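Local coordinates for NIPSNAP domain protein (Burkholderia xenovorans, PDB 5K9F), which is of unknown function but belongs to the NIPSNAP family and holds oxamic acid in a pocket between its sheet and helices, at residues R14-K19 against V59-G64; T25-Y30 against L46-S51; L35-G40 against S79-W84. All blocks are in the same frame, centred on the assembly; numbering follows the deposited sequence.

Interaction 1: R14-K19 against V59-G64; sequences RTYWLK and VIQLWG. With OXM (oxamic acid), chain B.
The Tyr-16 ring, met obliquely by Gln-61 NE2 of the adjacent strand, has a water molecule centred over one face, and N1 of the bound oxamic acid and NH2 of Arg-14 lie at its edge. NE2 of Gln-61 stands 3.8 Å from CE1 of Tyr-16, and CG2 of Val-59 packs on Tyr-16 CB at 3.6 Å. The water over the ring accepts from Gln-61 NE2 and donates to the carbonyl O of Val-59, so the glutamine amide, the strand backbone and the aromatic face share one solvent site. Residues 14-18 and 59-64 run antiparallel as the two central strands of the four-stranded sheet of a ferredoxin-like, dimeric alpha+beta barrel fold. Arg-14 with Gln-61 and Tyr-16 with Val-59 are hydrogen-bonded pairs; the bond from Tyr-16 N to Val-59 O is 2.9 Å long and almost straight (173°). Between them lies the non-hydrogen-bonded pair Thr-15 and Ile-60, whose side chains run alongside each other on the other face of the sheet. Arg-14 packs its CB against Gln-61 CG at 3.7 Å, then bends at chi3 (73°) and brings NE and NH2 side-on to the hydroxyl of Tyr-16, which sits in the guanidinium plane. Its NH1 makes a salt bridge with Glu-12. The OH of Tyr-16 approaches N1 of oxamic acid to 2.6 Å, and a second water links that OH, the ligand N1 and Gln-61 OE1. This last oxygen also accepts, on a lone pair in its carbonyl plane, a 2.7 Å bond from Trp-63 NE1 that is nearly straight (170°) and fixes the rotation of the amide beside the pocket.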
# COMPACT_ATOMS: atom_id res chain seq x y z
N ARG A 14 -6.05 9.93 -14.63
CA ARG A 14 -6.62 10.36 -13.35
C ARG A 14 -7.53 9.27 -12.82
O ARG A 14 -8.27 8.65 -13.58
CB ARG A 14 -7.43 11.64 -13.49
CG ARG A 14 -6.65 12.83 -13.90
CD ARG A 14 -7.58 14.00 -14.16
NE ARG A 14 -8.17 14.61 -12.97
CZ ARG A 14 -7.52 15.46 -12.17
NH1 ARG A 14 -6.25 15.79 -12.39
NH2 ARG A 14 -8.15 15.99 -11.14
N THR A 15 -7.50 9.07 -11.51
CA THR A 15 -8.38 8.11 -10.87
C THR A 15 -9.15 8.81 -9.77
O THR A 15 -8.54 9.48 -8.92
CB THR A 15 -7.61 6.92 -10.27
OG1 THR A 15 -6.89 6.20 -11.28
CG2 THR A 15 -8.56 5.93 -9.57
N TYR A 16 -10.47 8.64 -9.75
CA TYR A 16 -11.29 9.07 -8.63
C TYR A 16 -11.87 7.83 -7.96
O TYR A 16 -12.40 6.94 -8.64
CB TYR A 16 -12.44 9.98 -9.07
CG TYR A 16 -12.03 11.25 -9.77
CD1 TYR A 16 -12.97 11.98 -10.48
CD2 TYR A 16 -10.73 11.73 -9.70
CE1 TYR A 16 -12.63 13.14 -11.13
CE2 TYR A 16 -10.38 12.92 -10.35
CZ TYR A 16 -11.34 13.61 -11.06
OH TYR A 16 -11.00 14.77 -11.70
N TRP A 17 -11.76 7.77 -6.63
CA TRP A 17 -12.46 6.78 -5.84
C TRP A 17 -13.75 7.41 -5.34
O TRP A 17 -13.71 8.44 -4.66
CB TRP A 17 -11.61 6.31 -4.65
CG TRP A 17 -10.44 5.43 -5.02
CD1 TRP A 17 -10.35 4.07 -4.87
CD2 TRP A 17 -9.18 5.85 -5.57
NE1 TRP A 17 -9.13 3.62 -5.31
CE2 TRP A 17 -8.39 4.69 -5.74
CE3 TRP A 17 -8.65 7.09 -5.94
CZ2 TRP A 17 -7.10 4.74 -6.25
CZ3 TRP A 17 -7.37 7.14 -6.45
CH2 TRP A 17 -6.61 5.97 -6.59
N LEU A 18 -14.88 6.80 -5.69
CA LEU A 18 -16.20 7.32 -5.38
C LEU A 18 -16.82 6.58 -4.21
O LEU A 18 -16.41 5.46 -3.86
CB LEU A 18 -17.12 7.21 -6.60
CG LEU A 18 -16.60 7.84 -7.89
CD1 LEU A 18 -17.69 7.70 -8.95
CD2 LEU A 18 -16.25 9.30 -7.67
N LYS A 19 -17.81 7.22 -3.59
CA LYS A 19 -18.59 6.57 -2.55
C LYS A 19 -19.19 5.27 -3.09
O LYS A 19 -19.64 5.22 -4.24
CB LYS A 19 -19.70 7.52 -2.08
N VAL A 59 -13.51 5.65 -11.03
CA VAL A 59 -13.60 6.14 -12.41
C VAL A 59 -12.22 6.61 -12.83
O VAL A 59 -11.54 7.32 -12.08
CB VAL A 59 -14.67 7.23 -12.58
CG1 VAL A 59 -16.07 6.62 -12.45
CG2 VAL A 59 -14.48 8.37 -11.60
N ILE A 60 -11.81 6.20 -14.02
CA ILE A 60 -10.46 6.36 -14.52
C ILE A 60 -10.54 7.08 -15.85
O ILE A 60 -11.28 6.66 -16.74
CB ILE A 60 -9.77 4.99 -14.67
CG1 ILE A 60 -9.63 4.33 -13.30
CG2 ILE A 60 -8.41 5.14 -15.33
CD1 ILE A 60 -9.20 2.88 -13.41
N GLN A 61 -9.80 8.19 -15.98
CA GLN A 61 -9.85 8.95 -17.22
C GLN A 61 -8.45 9.20 -17.75
O GLN A 61 -7.51 9.42 -17.00
CB GLN A 61 -10.60 10.28 -17.04
CG GLN A 61 -10.15 11.13 -15.89
CD GLN A 61 -11.18 12.18 -15.54
OE1 GLN A 61 -11.16 13.27 -16.09
NE2 GLN A 61 -12.09 11.84 -14.63
N LEU A 62 -8.32 9.14 -19.07
CA LEU A 62 -7.06 9.45 -19.74
C LEU A 62 -7.27 10.63 -20.67
O LEU A 62 -8.21 10.64 -21.46
CB LEU A 62 -6.52 8.25 -20.52
CG LEU A 62 -5.93 7.15 -19.63
CD1 LEU A 62 -7.01 6.20 -19.13
CD2 LEU A 62 -4.84 6.40 -20.37
N TRP A 63 -6.40 11.62 -20.55
CA TRP A 63 -6.43 12.84 -21.36
C TRP A 63 -5.08 13.03 -22.04
O TRP A 63 -4.04 12.80 -21.42
CB TRP A 63 -6.73 14.07 -20.50
CG TRP A 63 -8.07 14.06 -19.85
CD1 TRP A 63 -8.38 13.57 -18.62
CD2 TRP A 63 -9.30 14.54 -20.42
NE1 TRP A 63 -9.74 13.73 -18.37
CE2 TRP A 63 -10.31 14.32 -19.47
CE3 TRP A 63 -9.63 15.14 -21.64
CZ2 TRP A 63 -11.64 14.68 -19.70
CZ3 TRP A 63 -10.95 15.50 -21.86
CH2 TRP A 63 -11.94 15.26 -20.90
N GLY A 64 -5.10 13.47 -23.29
CA GLY A 64 -3.89 13.74 -24.05
C GLY A 64 -3.67 15.24 -24.22
O GLY A 64 -4.59 15.97 -24.60
C1 OXM B . -14.36 16.00 -12.21
N1 OXM B . -13.10 16.10 -12.60
O1 OXM B . -15.25 15.45 -12.91
C2 OXM B . -14.79 16.52 -10.90
O2 OXM B . -15.97 16.32 -10.55
O3 OXM B . -13.98 17.14 -10.17
O HOH W 1 -11.06 10.03 -12.75
O HOH W 2 -11.19 15.14 -14.45

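Interaction 2: T25-Y30 against L46-S51; sequences TFLSLY and LGYYFS
Helix residues 25-30 run nearly antiparallel (159°) to strand residues 46-51, the two axes 10.9 Å apart at their closest. At that spacing the backbones stay apart and side chains alone fill the gap, with Tyr-48 reaching from the strand to touch Phe-26, Leu-27 and Tyr-30. Its hydroxyl oxygen sits over the centre of the Tyr-30 ring, 3.7 Å above the plane. The two tyrosine rings are close to parallel, with planes 24° apart, but are slid so far that they barely overlap; the nearest atoms are CE2 of Tyr-30 and CE2 of Tyr-48, at 3.5 Å. The same Tyr-48 hydroxyl meets the edge of the Phe-26 ring in its plane, 3.5 Å from CE1. In both aromatic residues of the helix CG lies opposite the backbone N (chi1 -179° in Phe-26), which turns both rings from the helix toward the strand. Leu-27 divides its two methyl groups between partners: CD2 packs 3.7 Å from CE1 of Tyr-48, and CD1 comes equally close to CD1 of Phe-50, whose side chain crosses that of the leucine at about a right angle. Packing is thus aromatic and aliphatic throughout, apart from the hydroxyl ends. That of Tyr-30 is hydrogen-bonded to Gln-38 OE1, which ties this layer to helix 35-42. The helix thus covers the sheet at strand 45-51, itself paired with strand 58-65, where Tyr-48 touches Gln-61 and a classic beta bulge sets Leu-46 and Gly-47 against Leu-62. Beyond the other edge of strand 45-51, Tyr-49 to Ser-51 pair antiparallel with a strand of a second subunit, whose Phe-108 meets Tyr-48 edge-to-face, while Phe-26 reaches inward to Leu-18 and the bound oxamic acid.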
# COMPACT_ATOMS: atom_id res chain seq x y z
N THR A 25 -24.51 6.97 -10.86
CA THR A 25 -25.02 8.32 -10.63
C THR A 25 -24.01 9.37 -11.09
O THR A 25 -24.38 10.35 -11.75
CB THR A 25 -25.35 8.51 -9.15
OG1 THR A 25 -26.38 7.59 -8.77
CG2 THR A 25 -25.84 9.92 -8.88
N PHE A 26 -22.74 9.17 -10.75
CA PHE A 26 -21.69 10.11 -11.15
C PHE A 26 -21.58 10.18 -12.66
O PHE A 26 -21.53 11.28 -13.24
CB PHE A 26 -20.35 9.70 -10.53
CG PHE A 26 -19.22 10.63 -10.87
CD1 PHE A 26 -18.46 10.42 -12.02
CD2 PHE A 26 -18.91 11.71 -10.06
CE1 PHE A 26 -17.44 11.28 -12.35
CE2 PHE A 26 -17.88 12.56 -10.37
CZ PHE A 26 -17.14 12.35 -11.53
N LEU A 27 -21.54 9.03 -13.33
CA LEU A 27 -21.35 9.03 -14.78
C LEU A 27 -22.53 9.67 -15.50
O LEU A 27 -22.34 10.37 -16.50
CB LEU A 27 -21.13 7.60 -15.29
CG LEU A 27 -19.78 7.00 -14.89
CD1 LEU A 27 -19.71 5.55 -15.37
CD2 LEU A 27 -18.62 7.83 -15.44
N SER A 28 -23.75 9.45 -15.01
CA SER A 28 -24.91 10.08 -15.61
C SER A 28 -24.88 11.59 -15.43
O SER A 28 -25.18 12.34 -16.37
CB SER A 28 -26.19 9.50 -15.02
OG SER A 28 -26.37 8.16 -15.43
N LEU A 29 -24.55 12.05 -14.23
CA LEU A 29 -24.49 13.48 -13.96
C LEU A 29 -23.37 14.15 -14.75
O LEU A 29 -23.56 15.24 -15.31
CB LEU A 29 -24.30 13.71 -12.46
CG LEU A 29 -24.35 15.14 -11.92
CD1 LEU A 29 -25.71 15.78 -12.16
CD2 LEU A 29 -24.03 15.11 -10.43
N TYR A 30 -22.21 13.50 -14.82
CA TYR A 30 -21.09 14.02 -15.60
C TYR A 30 -21.45 14.13 -17.08
O TYR A 30 -21.22 15.16 -17.72
CB TYR A 30 -19.85 13.14 -15.40
CG TYR A 30 -18.69 13.55 -16.28
CD1 TYR A 30 -17.94 14.69 -16.00
CD2 TYR A 30 -18.35 12.82 -17.42
CE1 TYR A 30 -16.89 15.08 -16.82
CE2 TYR A 30 -17.30 13.20 -18.24
CZ TYR A 30 -16.57 14.33 -17.93
OH TYR A 30 -15.52 14.70 -18.74
N LEU A 46 -9.05 10.51 -24.16
CA LEU A 46 -8.56 9.24 -24.69
C LEU A 46 -9.30 8.03 -24.16
O LEU A 46 -9.28 6.97 -24.79
CB LEU A 46 -7.07 9.08 -24.38
CG LEU A 46 -6.13 10.13 -24.98
CD1 LEU A 46 -4.73 9.97 -24.38
CD2 LEU A 46 -6.08 10.01 -26.48
N GLY A 47 -9.95 8.17 -23.01
CA GLY A 47 -10.68 7.07 -22.41
C GLY A 47 -11.32 7.51 -21.11
O GLY A 47 -10.76 8.33 -20.37
N TYR A 48 -12.50 6.98 -20.81
CA TYR A 48 -13.20 7.28 -19.57
C TYR A 48 -13.87 5.98 -19.15
O TYR A 48 -14.76 5.49 -19.86
CB TYR A 48 -14.21 8.42 -19.77
CG TYR A 48 -14.51 9.26 -18.54
CD1 TYR A 48 -15.19 8.73 -17.46
CD2 TYR A 48 -14.16 10.60 -18.49
CE1 TYR A 48 -15.48 9.51 -16.35
CE2 TYR A 48 -14.44 11.38 -17.39
CZ TYR A 48 -15.10 10.84 -16.32
OH TYR A 48 -15.38 11.62 -15.21
N TYR A 49 -13.45 5.42 -18.02
CA TYR A 49 -13.81 4.06 -17.63
C TYR A 49 -14.28 4.00 -16.19
O TYR A 49 -14.00 4.89 -15.38
CB TYR A 49 -12.60 3.11 -17.76
CG TYR A 49 -11.88 3.17 -19.07
CD1 TYR A 49 -12.38 2.50 -20.18
CD2 TYR A 49 -10.69 3.87 -19.20
CE1 TYR A 49 -11.71 2.53 -21.40
CE2 TYR A 49 -10.01 3.91 -20.41
CZ TYR A 49 -10.52 3.24 -21.50
OH TYR A 49 -9.86 3.27 -22.71
N PHE A 50 -14.96 2.91 -15.85
CA PHE A 50 -15.12 2.55 -14.44
C PHE A 50 -14.55 1.15 -14.21
O PHE A 50 -14.42 0.34 -15.14
CB PHE A 50 -16.58 2.65 -13.96
CG PHE A 50 -17.56 1.75 -14.67
CD1 PHE A 50 -18.18 2.17 -15.83
CD2 PHE A 50 -17.90 0.53 -14.13
CE1 PHE A 50 -19.12 1.35 -16.47
CE2 PHE A 50 -18.84 -0.29 -14.76
CZ PHE A 50 -19.44 0.13 -15.92
N SER A 51 -14.16 0.87 -12.97
CA SER A 51 -13.46 -0.37 -12.69
C SER A 51 -14.42 -1.54 -12.55
O SER A 51 -15.53 -1.40 -12.01
CB SER A 51 -12.62 -0.24 -11.42
OG SER A 51 -13.43 0.14 -10.32

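Interaction 3: L35-G40 against S79-W84; sequences LAIQAG and SGNPQW. With OXM (oxamic acid), chain B.
Gln-38 and Trp-84 meet where the two helices close over the bound oxamic acid: CB of the glutamine lies 3.7 Å from CZ3 of the indole, and its amide carbon CD is equally near CH2. The two side chains approach at a slant, with amide and ring planes 43° apart, too inclined for a stack. The same six-membered ring also meets the ligand: CH2, which touches the glutamine, lies 3.6 Å from O1 of oxamic acid, and the ligand N1 lies at the indole edge, in its plane. Trp-84 directs CG away from its backbone N (chi1 180°), and this carries the indole from its helix into the space beside Gln-38. Further from the pocket, Ile-37 spreads over the start of helix 82-91. Its CD1 presses on CB of Gln-83 at 3.6 Å, and its CG2 touches the Asn-81 amide carbon CG at 4.0 Å. That asparagine is the N-cap of helix 82-91: its OD1 accepts a 3.0 Å bond from Trp-84 N, besides a weak one from Gln-83 N. The cap thus fixes the first turn, from which the tryptophan projects, while Ile-37 packs against the amide that makes it. Behind these residues Leu-78 of helix 68-79 touches Ile-37, Gln-38 and Trp-84 alike, and Phe-87 meets the indole ring with the planes inclined. From the sheet, Trp-63 packs on the Gln-38 side chain, whose OE1 is already engaged by Tyr-30 of helix 23-33. The two segments meet by van der Waals contact, and with Gln-38 NE2 3.9 Å from the ligand N1 the glutamine and the indole line the pocket by proximity to oxamic acid and not by a short polar bond.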
# COMPACT_ATOMS: atom_id res chain seq x y z
N LEU A 35 -19.32 16.77 -19.14
CA LEU A 35 -18.50 16.26 -20.24
C LEU A 35 -18.23 17.32 -21.30
O LEU A 35 -17.08 17.53 -21.71
CB LEU A 35 -19.19 15.04 -20.87
CG LEU A 35 -18.57 14.52 -22.17
CD1 LEU A 35 -17.13 14.05 -21.95
CD2 LEU A 35 -19.43 13.40 -22.74
N ALA A 36 -19.28 17.99 -21.79
CA ALA A 36 -19.07 18.95 -22.88
C ALA A 36 -18.14 20.07 -22.45
O ALA A 36 -17.26 20.48 -23.21
CB ALA A 36 -20.41 19.51 -23.36
N ILE A 37 -18.29 20.55 -21.21
CA ILE A 37 -17.44 21.62 -20.71
C ILE A 37 -16.00 21.14 -20.56
O ILE A 37 -15.06 21.80 -21.03
CB ILE A 37 -17.98 22.16 -19.37
CG1 ILE A 37 -19.39 22.74 -19.55
CG2 ILE A 37 -17.04 23.21 -18.80
CD1 ILE A 37 -20.11 22.92 -18.25
N GLN A 38 -15.82 19.99 -19.91
CA GLN A 38 -14.47 19.50 -19.62
C GLN A 38 -13.74 19.10 -20.90
O GLN A 38 -12.57 19.45 -21.09
CB GLN A 38 -14.52 18.32 -18.65
CG GLN A 38 -13.11 17.85 -18.31
CD GLN A 38 -13.07 16.86 -17.16
OE1 GLN A 38 -13.88 15.93 -17.08
NE2 GLN A 38 -12.12 17.06 -16.24
N ALA A 39 -14.40 18.35 -21.78
CA ALA A 39 -13.77 17.98 -23.04
C ALA A 39 -13.50 19.20 -23.90
O ALA A 39 -12.49 19.27 -24.60
CB ALA A 39 -14.64 16.97 -23.80
N GLY A 40 -14.40 20.19 -23.85
CA GLY A 40 -14.17 21.40 -24.61
C GLY A 40 -12.93 22.15 -24.16
O GLY A 40 -12.18 22.68 -24.97
N SER A 79 -10.98 25.32 -14.66
CA SER A 79 -11.23 25.62 -13.25
C SER A 79 -11.93 26.95 -13.06
O SER A 79 -12.68 27.11 -12.09
CB SER A 79 -9.91 25.62 -12.48
OG SER A 79 -9.35 24.32 -12.43
N GLY A 80 -11.70 27.91 -13.95
CA GLY A 80 -12.36 29.19 -13.84
C GLY A 80 -13.71 29.28 -14.51
O GLY A 80 -14.34 30.34 -14.47
N ASN A 81 -14.19 28.20 -15.12
CA ASN A 81 -15.45 28.24 -15.85
C ASN A 81 -16.62 28.18 -14.88
O ASN A 81 -16.72 27.23 -14.10
CB ASN A 81 -15.50 27.07 -16.84
CG ASN A 81 -16.76 27.05 -17.68
OD1 ASN A 81 -17.86 26.84 -17.17
ND2 ASN A 81 -16.60 27.22 -18.98
N PRO A 82 -17.52 29.17 -14.89
CA PRO A 82 -18.62 29.16 -13.90
C PRO A 82 -19.53 27.95 -14.00
O PRO A 82 -20.03 27.48 -12.97
CB PRO A 82 -19.37 30.46 -14.20
CG PRO A 82 -18.38 31.32 -14.87
CD PRO A 82 -17.49 30.42 -15.67
N GLN A 83 -19.77 27.43 -15.21
CA GLN A 83 -20.60 26.24 -15.31
C GLN A 83 -19.87 25.00 -14.80
O GLN A 83 -20.50 24.09 -14.25
CB GLN A 83 -21.07 26.03 -16.75
CG GLN A 83 -22.06 27.07 -17.22
CD GLN A 83 -22.64 26.75 -18.59
OE1 GLN A 83 -21.91 26.51 -19.55
NE2 GLN A 83 -23.97 26.75 -18.68
N TRP A 84 -18.54 24.96 -14.96
CA TRP A 84 -17.79 23.85 -14.38
C TRP A 84 -17.86 23.89 -12.86
O TRP A 84 -18.06 22.85 -12.21
CB TRP A 84 -16.34 23.90 -14.84
CG TRP A 84 -15.51 22.77 -14.27
CD1 TRP A 84 -14.50 22.88 -13.36
CD2 TRP A 84 -15.63 21.37 -14.58
NE1 TRP A 84 -13.98 21.63 -13.09
CE2 TRP A 84 -14.65 20.69 -13.83
CE3 TRP A 84 -16.45 20.63 -15.44
CZ2 TRP A 84 -14.48 19.30 -13.89
CZ3 TRP A 84 -16.29 19.25 -15.50
CH2 TRP A 84 -15.31 18.60 -14.74
C1 OXM B . -14.36 16.00 -12.21
N1 OXM B . -13.10 16.10 -12.60
O1 OXM B . -15.25 15.45 -12.91
C2 OXM B . -14.79 16.52 -10.90
O2 OXM B . -15.97 16.32 -10.55
O3 OXM B . -13.98 17.14 -10.17

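In the fold
Strand 10-18 leads directly into helix 23-33, which then turns into helix 35-42 before the chain returns as strands 45-51 and 58-65. Interaction 2 closes the shorter loop, setting helix 23-33 on strand 45-51, outermost within the chain, and it falls within the wider loop that interaction 1 closes between strands 10-18 and 58-65. Interaction 3 starts inside both loops' span, at residues 35-40, but ends beyond strand 58-65 at the start of helix 82-91; along the chain it therefore crosses the other two. Interaction 1 pairs the central strands, interaction 2 lays a helix on the neighbouring strand, and interaction 3 joins helices 35-42 and 82-91. Oxamic acid lies where they converge, touching residues from all three.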